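PDB 5I3S: inositol monophosphatase family protein, which probably hydrolyses phosphate monoesters of inositol or related sugars, as an IMPase-II member of the FIG superfamily with the sugar phosphatase fold. Local coordinates for residues A[149-154]-A[177-182]; A[195-200]-A[241-246]. One frame throughout, in Å; residues are numbered along the deposited sequence.

Interaction 1 (A[149-154]-A[177-182]); sequences QSIIGI and SARAYG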
ATOM      1  N   GLN A 149       7.375  16.834   5.795  1.00 25.25           N
ATOM      2  CA  GLN A 149       6.900  15.862   6.785  1.00 27.12           C
ATOM      3  C   GLN A 149       5.699  15.044   6.315  1.00 23.27           C
ATOM      4  O   GLN A 149       5.016  14.451   7.118  1.00 21.94           O
ATOM      5  CB  GLN A 149       6.479  16.594   8.091  1.00 30.61           C
ATOM      6  CG  GLN A 149       7.627  16.843   9.055  1.00 35.20           C
ATOM      7  CD  GLN A 149       8.184  18.246   8.918  1.00 41.38           C
ATOM      8  OE1 GLN A 149       7.443  19.241   9.050  1.00 42.50           O
ATOM      9  NE2 GLN A 149       9.494  18.348   8.643  1.00 47.12           N
ATOM     10  N   SER A 150       5.401  15.040   5.029  1.00 22.38           N
ATOM     11  CA  SER A 150       4.216  14.317   4.536  1.00 21.65           C
ATOM     12  C   SER A 150       4.650  13.038   3.814  1.00 21.30           C
ATOM     13  O   SER A 150       5.741  12.981   3.244  1.00 21.13           O
ATOM     14  CB  SER A 150       3.408  15.206   3.590  1.00 21.13           C
ATOM     15  OG  SER A 150       3.124  16.447   4.198  1.00 20.67           O
ATOM     16  N   ILE A 151       3.788  12.032   3.884  1.00 21.77           N
ATOM     17  CA  ILE A 151       3.788  10.845   3.016  1.00 21.65           C
ATOM     18  C   ILE A 151       2.738  11.029   1.958  1.00 19.67           C
ATOM     19  O   ILE A 151       1.607  11.377   2.287  1.00 19.20           O
ATOM     20  CB  ILE A 151       3.316   9.593   3.781  1.00 25.84           C
ATOM     21  CG1 ILE A 151       4.132   9.391   5.066  1.00 28.85           C
ATOM     22  CG2 ILE A 151       3.455   8.351   2.903  1.00 27.55           C
ATOM     23  CD1 ILE A 151       3.688   8.138   5.820  1.00 32.00           C
ATOM     24  N   ILE A 152       3.085  10.678   0.722  1.00 17.98           N
ATOM     25  CA  ILE A 152       2.261  10.869  -0.434  1.00 16.61           C
ATOM     26  C   ILE A 152       2.046   9.590  -1.171  1.00 16.07           C
ATOM     27  O   ILE A 152       2.880   8.701  -1.143  1.00 16.46           O
ATOM     28  CB  ILE A 152       2.891  11.863  -1.438  1.00 17.48           C
ATOM     29  CG1 ILE A 152       4.152  11.305  -2.098  1.00 17.07           C
ATOM     30  CG2 ILE A 152       3.228  13.172  -0.703  1.00 17.56           C
ATOM     31  CD1 ILE A 152       4.758  12.252  -3.096  1.00 18.10           C
ATOM     32  N   GLY A 153       0.917   9.535  -1.857  1.00 15.42           N
ATOM     33  CA  GLY A 153       0.552   8.436  -2.671  1.00 15.11           C
ATOM     34  C   GLY A 153       0.861   8.760  -4.116  1.00 14.69           C
ATOM     35  O   GLY A 153       0.370   9.782  -4.623  1.00 14.30           O
ATOM     36  N   ILE A 154       1.630   7.886  -4.776  1.00 13.97           N
ATOM     37  CA  ILE A 154       1.921   8.037  -6.183  1.00 15.31           C
ATOM     38  C   ILE A 154       2.459   6.731  -6.732  1.00 15.65           C
ATOM     39  O   ILE A 154       3.381   6.162  -6.154  1.00 17.18           O
ATOM     40  CB  ILE A 154       2.922   9.195  -6.446  1.00 15.89           C
ATOM     41  CG1 ILE A 154       3.139   9.403  -7.940  1.00 16.75           C
ATOM     42  CG2 ILE A 154       4.271   8.976  -5.767  1.00 15.40           C
ATOM     43  CD1 ILE A 154       3.987  10.642  -8.221  1.00 17.63           C
ATOM     44  N   SER A 177       8.241  10.384   2.575  1.00 19.82           N
ATOM     45  CA  SER A 177       8.239   9.136   1.817  1.00 19.16           C
ATOM     46  C   SER A 177       7.025   9.004   0.897  1.00 18.46           C
ATOM     47  O   SER A 177       6.169   9.905   0.827  1.00 16.97           O
ATOM     48  CB  SER A 177       8.342   7.896   2.745  1.00 18.84           C
ATOM     49  OG  SER A 177       8.495   6.710   1.965  1.00 19.32           O
ATOM     50  N   ALA A 178       7.007   7.882   0.140  1.00 17.87           N
ATOM     51  CA  ALA A 178       5.946   7.625  -0.813  1.00 16.78           C
ATOM     52  C   ALA A 178       5.403   6.202  -0.715  1.00 15.56           C
ATOM     53  O   ALA A 178       6.149   5.256  -0.459  1.00 15.07           O
ATOM     54  CB  ALA A 178       6.434   7.911  -2.233  1.00 17.14           C
ATOM     55  N   ARG A 179       4.117   6.092  -1.067  1.00 14.27           N
ATOM     56  CA  ARG A 179       3.304   4.897  -0.967  1.00 13.02           C
ATOM     57  C   ARG A 179       2.467   4.778  -2.243  1.00 13.07           C
ATOM     58  O   ARG A 179       2.283   5.748  -2.953  1.00 12.51           O
ATOM     59  CB  ARG A 179       2.351   5.006   0.242  1.00 13.01           C
ATOM     60  CG  ARG A 179       3.011   5.248   1.578  1.00 13.28           C
ATOM     61  CD  ARG A 179       3.771   3.996   2.044  1.00 13.70           C
ATOM     62  NE  ARG A 179       4.385   4.185   3.353  1.00 12.26           N
ATOM     63  CZ  ARG A 179       5.606   4.647   3.582  1.00 12.95           C
ATOM     64  NH1 ARG A 179       6.446   4.987   2.583  1.00 13.67           N
ATOM     65  NH2 ARG A 179       6.023   4.739   4.839  1.00 13.12           N
ATOM     66  N   ALA A 180       1.947   3.580  -2.515  1.00 13.24           N
ATOM     67  CA  ALA A 180       1.007   3.346  -3.607  1.00 13.73           C
ATOM     68  C   ALA A 180       0.297   2.036  -3.362  1.00 14.54           C
ATOM     69  O   ALA A 180       0.940   0.986  -3.182  1.00 14.03           O
ATOM     70  CB  ALA A 180       1.748   3.277  -4.957  1.00 14.46           C
ATOM     71  N   TYR A 181      -1.020   2.093  -3.379  1.00 15.70           N
ATOM     72  CA  TYR A 181      -1.875   1.007  -2.910  1.00 17.28           C
ATOM     73  C   TYR A 181      -2.700   0.402  -3.996  1.00 18.40           C
ATOM     74  O   TYR A 181      -3.202  -0.697  -3.842  1.00 19.36           O
ATOM     75  CB  TYR A 181      -2.764   1.516  -1.776  1.00 18.34           C
ATOM     76  CG  TYR A 181      -1.987   2.086  -0.572  1.00 20.47           C
ATOM     77  CD1 TYR A 181      -1.062   1.310   0.136  1.00 22.14           C
ATOM     78  CD2 TYR A 181      -2.226   3.367  -0.106  1.00 22.54           C
ATOM     79  CE1 TYR A 181      -0.376   1.816   1.249  1.00 22.61           C
ATOM     80  CE2 TYR A 181      -1.546   3.888   1.000  1.00 24.38           C
ATOM     81  CZ  TYR A 181      -0.608   3.110   1.667  1.00 23.69           C
ATOM     82  OH  TYR A 181       0.051   3.640   2.749  1.00 23.02           O
ATOM     83  N   GLY A 182      -2.861   1.114  -5.108  1.00 20.58           N
ATOM     84  CA  GLY A 182      -3.409   0.518  -6.327  1.00 20.32           C
ATOM     85  C   GLY A 182      -4.923   0.644  -6.451  1.00 19.66           C
ATOM     86  O   GLY A 182      -5.473   0.079  -7.388  1.00 20.18           O
TER
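The side chains of R179 and I151 cross at a slant on one face of a parallel strand pair, and S177, two residues earlier on R179's strand, points to the same face. The touching groups are the methyl CG2 of I151 and the methylene CG of R179, 3.4 Å apart. The arginine then bends at chi2 (-71°) and folds back along its strand, so that its guanidinium turns one face to I151, whose CG2 lies above it near the rim. At the end of this bend R179 NH1 reaches S177 OG at 2.7 Å and also bonds to A178 O at 3.1 Å, meeting that carbonyl from above its plane. These two bonds fix the arginine head, and NH2 goes on to N90 of the second subunit.

Between the backbones I152 works in both directions. Its N donates to S177 O at 3.2 Å, and its O receives R179 N at 2.9 Å. Two residues on, I154 N bonds to R179 O at 2.9 Å. On the other face, I152 CG1 packs on A178 CB at 4.1 Å.

Strands 151-153 and 177-179 are the two strands of a beta-alpha-beta unit. Its helix 164-174 covers the I152 and I154 side through I171 and F168, while H93 of the second subunit packs on I151. Strand 151-153 lies between 177-179 and 198-201, and M200 of the latter touches I152 and I154.

Interaction 2 (A[195-200]-A[241-246]); sequences NLEAYM and VGNRGL. With PO4 (phosphate ion), chain E.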
ATOM      1  N   ASN A 195      -4.274   8.902   6.579  1.00 19.79           N
ATOM      2  CA  ASN A 195      -3.238   7.906   6.333  1.00 20.12           C
ATOM      3  C   ASN A 195      -2.199   8.326   5.280  1.00 20.28           C
ATOM      4  O   ASN A 195      -1.052   7.850   5.309  1.00 20.36           O
ATOM      5  CB  ASN A 195      -3.856   6.543   5.973  1.00 21.70           C
ATOM      6  CG  ASN A 195      -4.111   5.687   7.204  1.00 25.29           C
ATOM      7  OD1 ASN A 195      -4.140   6.192   8.363  1.00 25.76           O
ATOM      8  ND2 ASN A 195      -4.288   4.378   6.984  1.00 25.47           N
ATOM      9  N   LEU A 196      -2.606   9.186   4.357  1.00 18.91           N
ATOM     10  CA  LEU A 196      -1.707   9.844   3.437  1.00 19.40           C
ATOM     11  C   LEU A 196      -2.039  11.337   3.479  1.00 19.98           C
ATOM     12  O   LEU A 196      -3.210  11.698   3.593  1.00 23.32           O
ATOM     13  CB  LEU A 196      -1.936   9.342   2.011  1.00 19.20           C
ATOM     14  CG  LEU A 196      -1.699   7.883   1.609  1.00 20.26           C
ATOM     15  CD1 LEU A 196      -2.075   7.663   0.139  1.00 20.45           C
ATOM     16  CD2 LEU A 196      -0.240   7.532   1.855  1.00 21.92           C
ATOM     17  N   GLU A 197      -1.030  12.186   3.345  1.00 18.35           N
ATOM     18  CA  GLU A 197      -1.230  13.616   3.333  1.00 19.37           C
ATOM     19  C   GLU A 197      -1.557  14.071   1.959  1.00 18.73           C
ATOM     20  O   GLU A 197      -2.265  15.058   1.817  1.00 20.32           O
ATOM     21  CB  GLU A 197      -0.018  14.405   3.874  1.00 21.81           C
ATOM     22  CG  GLU A 197       0.116  14.432   5.403  1.00 22.94           C
ATOM     23  CD  GLU A 197       0.758  13.208   6.033  1.00 27.08           C
ATOM     24  OE1 GLU A 197       1.263  12.290   5.349  1.00 29.21           O
ATOM     25  OE2 GLU A 197       0.806  13.178   7.269  1.00 33.38           O
ATOM     26  N   ALA A 198      -1.083  13.366   0.939  1.00 17.62           N
ATOM     27  CA  ALA A 198      -1.564  13.615  -0.409  1.00 16.23           C
ATOM     28  C   ALA A 198      -1.445  12.398  -1.324  1.00 15.84           C
ATOM     29  O   ALA A 198      -0.691  11.470  -1.053  1.00 14.76           O
ATOM     30  CB  ALA A 198      -0.812  14.776  -1.020  1.00 16.91           C
ATOM     31  N   TYR A 199      -2.187  12.469  -2.428  1.00 15.39           N
ATOM     32  CA  TYR A 199      -2.244  11.470  -3.455  1.00 15.58           C
ATOM     33  C   TYR A 199      -2.333  12.197  -4.824  1.00 16.85           C
ATOM     34  O   TYR A 199      -3.004  13.227  -4.968  1.00 16.05           O
ATOM     35  CB  TYR A 199      -3.479  10.585  -3.247  1.00 15.64           C
ATOM     36  CG  TYR A 199      -3.764   9.677  -4.409  1.00 15.93           C
ATOM     37  CD1 TYR A 199      -2.838   8.694  -4.785  1.00 15.92           C
ATOM     38  CD2 TYR A 199      -4.947   9.779  -5.138  1.00 16.83           C
ATOM     39  CE1 TYR A 199      -3.070   7.844  -5.855  1.00 15.77           C
ATOM     40  CE2 TYR A 199      -5.198   8.948  -6.233  1.00 16.71           C
ATOM     41  CZ  TYR A 199      -4.259   7.954  -6.573  1.00 16.92           C
ATOM     42  OH  TYR A 199      -4.448   7.140  -7.687  1.00 17.24           O
ATOM     43  N   MET A 200      -1.712  11.611  -5.849  1.00 17.40           N
ATOM     44  CA  MET A 200      -1.752  12.189  -7.157  1.00 17.71           C
ATOM     45  C   MET A 200      -1.627  11.093  -8.230  1.00 18.35           C
ATOM     46  O   MET A 200      -1.047   9.977  -8.005  1.00 18.64           O
ATOM     47  CB  MET A 200      -0.657  13.288  -7.287  1.00 19.14           C
ATOM     48  CG  MET A 200       0.766  12.757  -7.119  1.00 19.52           C
ATOM     49  SD  MET A 200       1.958  13.881  -6.365  1.00 21.50           S
ATOM     50  CE  MET A 200       1.417  13.834  -4.676  1.00 22.45           C
ATOM     51  N   VAL A 241      -4.889  15.575  -4.564  1.00 17.31           N
ATOM     52  CA  VAL A 241      -5.715  15.704  -3.368  1.00 15.50           C
ATOM     53  C   VAL A 241      -4.827  15.668  -2.149  1.00 16.16           C
ATOM     54  O   VAL A 241      -3.734  15.050  -2.148  1.00 15.63           O
ATOM     55  CB  VAL A 241      -6.808  14.637  -3.238  1.00 15.18           C
ATOM     56  CG1 VAL A 241      -7.738  14.671  -4.441  1.00 15.41           C
ATOM     57  CG2 VAL A 241      -6.261  13.247  -3.053  1.00 16.23           C
ATOM     58  N   GLY A 242      -5.271  16.365  -1.121  1.00 15.37           N
ATOM     59  CA  GLY A 242      -4.463  16.501   0.058  1.00 16.36           C
ATOM     60  C   GLY A 242      -5.130  17.354   1.130  1.00 15.63           C
ATOM     61  O   GLY A 242      -6.204  17.906   0.922  1.00 14.39           O
ATOM     62  N   ASN A 243      -4.455  17.474   2.250  1.00 16.54           N
ATOM     63  CA  ASN A 243      -4.786  18.518   3.208  1.00 18.16           C
ATOM     64  C   ASN A 243      -4.490  19.871   2.550  1.00 19.44           C
ATOM     65  O   ASN A 243      -3.668  19.965   1.639  1.00 21.60           O
ATOM     66  CB  ASN A 243      -4.091  18.298   4.569  1.00 18.19           C
ATOM     67  CG  ASN A 243      -2.572  18.526   4.573  1.00 19.24           C
ATOM     68  OD1 ASN A 243      -2.073  19.648   4.403  1.00 20.25           O
ATOM     69  ND2 ASN A 243      -1.831  17.485   4.902  1.00 19.61           N
ATOM     70  N   ARG A 244      -5.258  20.877   2.930  1.00 21.11           N
ATOM     71  CA  ARG A 244      -5.174  22.238   2.382  1.00 22.23           C
ATOM     72  C   ARG A 244      -3.793  22.718   2.223  1.00 20.62           C
ATOM     73  O   ARG A 244      -3.367  23.039   1.115  1.00 19.52           O
ATOM     74  CB  ARG A 244      -5.970  23.214   3.235  1.00 24.74           C
ATOM     75  CG  ARG A 244      -7.429  23.136   2.856  1.00 28.70           C
ATOM     76  CD  ARG A 244      -8.419  23.768   3.824  1.00 32.86           C
ATOM     77  NE  ARG A 244      -9.737  23.468   3.271  1.00 39.72           N
ATOM     78  CZ  ARG A 244     -10.304  24.074   2.216  1.00 42.87           C
ATOM     79  NH1 ARG A 244      -9.723  25.106   1.611  1.00 44.48           N
ATOM     80  NH2 ARG A 244     -11.492  23.655   1.770  1.00 44.13           N
ATOM     81  N   GLY A 245      -3.062  22.671   3.319  1.00 21.16           N
ATOM     82  CA  GLY A 245      -1.729  23.224   3.351  1.00 23.09           C
ATOM     83  C   GLY A 245      -0.815  22.621   2.290  1.00 24.09           C
ATOM     84  O   GLY A 245      -0.103  23.297   1.555  1.00 24.16           O
ATOM     85  N   LEU A 246      -0.793  21.323   2.185  1.00 22.60           N
ATOM     86  CA  LEU A 246       0.201  20.862   1.321  1.00 22.74           C
ATOM     87  C   LEU A 246      -0.281  20.605  -0.088  1.00 20.71           C
ATOM     88  O   LEU A 246       0.542  20.469  -0.999  1.00 18.42           O
ATOM     89  CB  LEU A 246       0.876  19.712   1.929  1.00 24.54           C
ATOM     90  CG  LEU A 246       0.722  18.472   1.172  1.00 23.85           C
ATOM     91  CD1 LEU A 246       1.991  17.737   1.528  1.00 23.63           C
ATOM     92  CD2 LEU A 246      -0.650  17.922   1.587  1.00 23.75           C
TER
HETATM   93  P   PO4 E 301      -2.421   4.030  -8.018  1.00 22.19           P
HETATM   94  O1  PO4 E 301      -3.736   3.542  -7.447  1.00 22.65           O
HETATM   95  O2  PO4 E 301      -2.005   3.177  -9.159  1.00 19.29           O
HETATM   96  O3  PO4 E 301      -1.417   3.962  -6.878  1.00 22.45           O
HETATM   97  O4  PO4 E 301      -2.586   5.474  -8.424  1.00 19.19           O
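V241 and Y199 form the hydrogen-bonded pair of this antiparallel pairing. Their backbones exchange two bonds, Y199 N to V241 O and V241 N to Y199 O, both 3.0 Å, and on one face V241 CG2 rests against Y199 CB at 3.9 Å. The packing is tightest one residue further, at the non-hydrogen-bonded pair of A198 with G242. With no glycine side chain the strands close in, A198 CA to G242 CA measuring 4.1 Å. A198 CB meets L246 CD2 at the start of helix 244-255, and the same methyl lies close on E197 O.

The E197 and N243 side chains are looser: they simply run alongside each other, with N243 ND2 passing E197 CG at 3.7 Å and the carboxylate and amide planes 88° apart. N243 N reaches E197 O at 3.3 Å. The two heads do not bond to each other: N243 ND2 bonds to S145 OG, and partly exposed E197 bonds to I151 N through OE1 and to H93 ND1 of the second subunit through OE2. CG of N243, the N-cap residue, sits between its own N and carbonyl carbon (chi1 71°), which lets OD1 cap the helix by accepting a bond from L246 N at 3.1 Å.

The E197 carboxylate, joined to a histidine across the dimer, would tend to stay ionised. Y199 points its hydroxyl the other way, donating to phosphate O4, which lies at the ring edge in its plane, 2.6 Å from OH. Probably from the crystallisation liquor, the ion is nonetheless consistent with a phosphatase's anion pocket.

Overall arrangement
Interactions 1 and 2 lie next to each other in the five-stranded mixed sheet, their centres about 9 Å apart and on the same side of the chain's centre. Across it the strands run 177-179, 151-153, 198-201, 237-242, 222-224, so interaction 1 joins the first two and interaction 2 the third and fourth. The junction between them is strand 151-153 beside 198-201, where G153 N probably bonds to A198 O at 2.6 Å. Along the chain they come in series, interaction 1 closing before interaction 2 opens. With the 151-153/198-201 pairing between them they span four strands, starting from 177-179, the outermost strand within this chain, and both contact the second subunit, tying this sheet to the dimer interface.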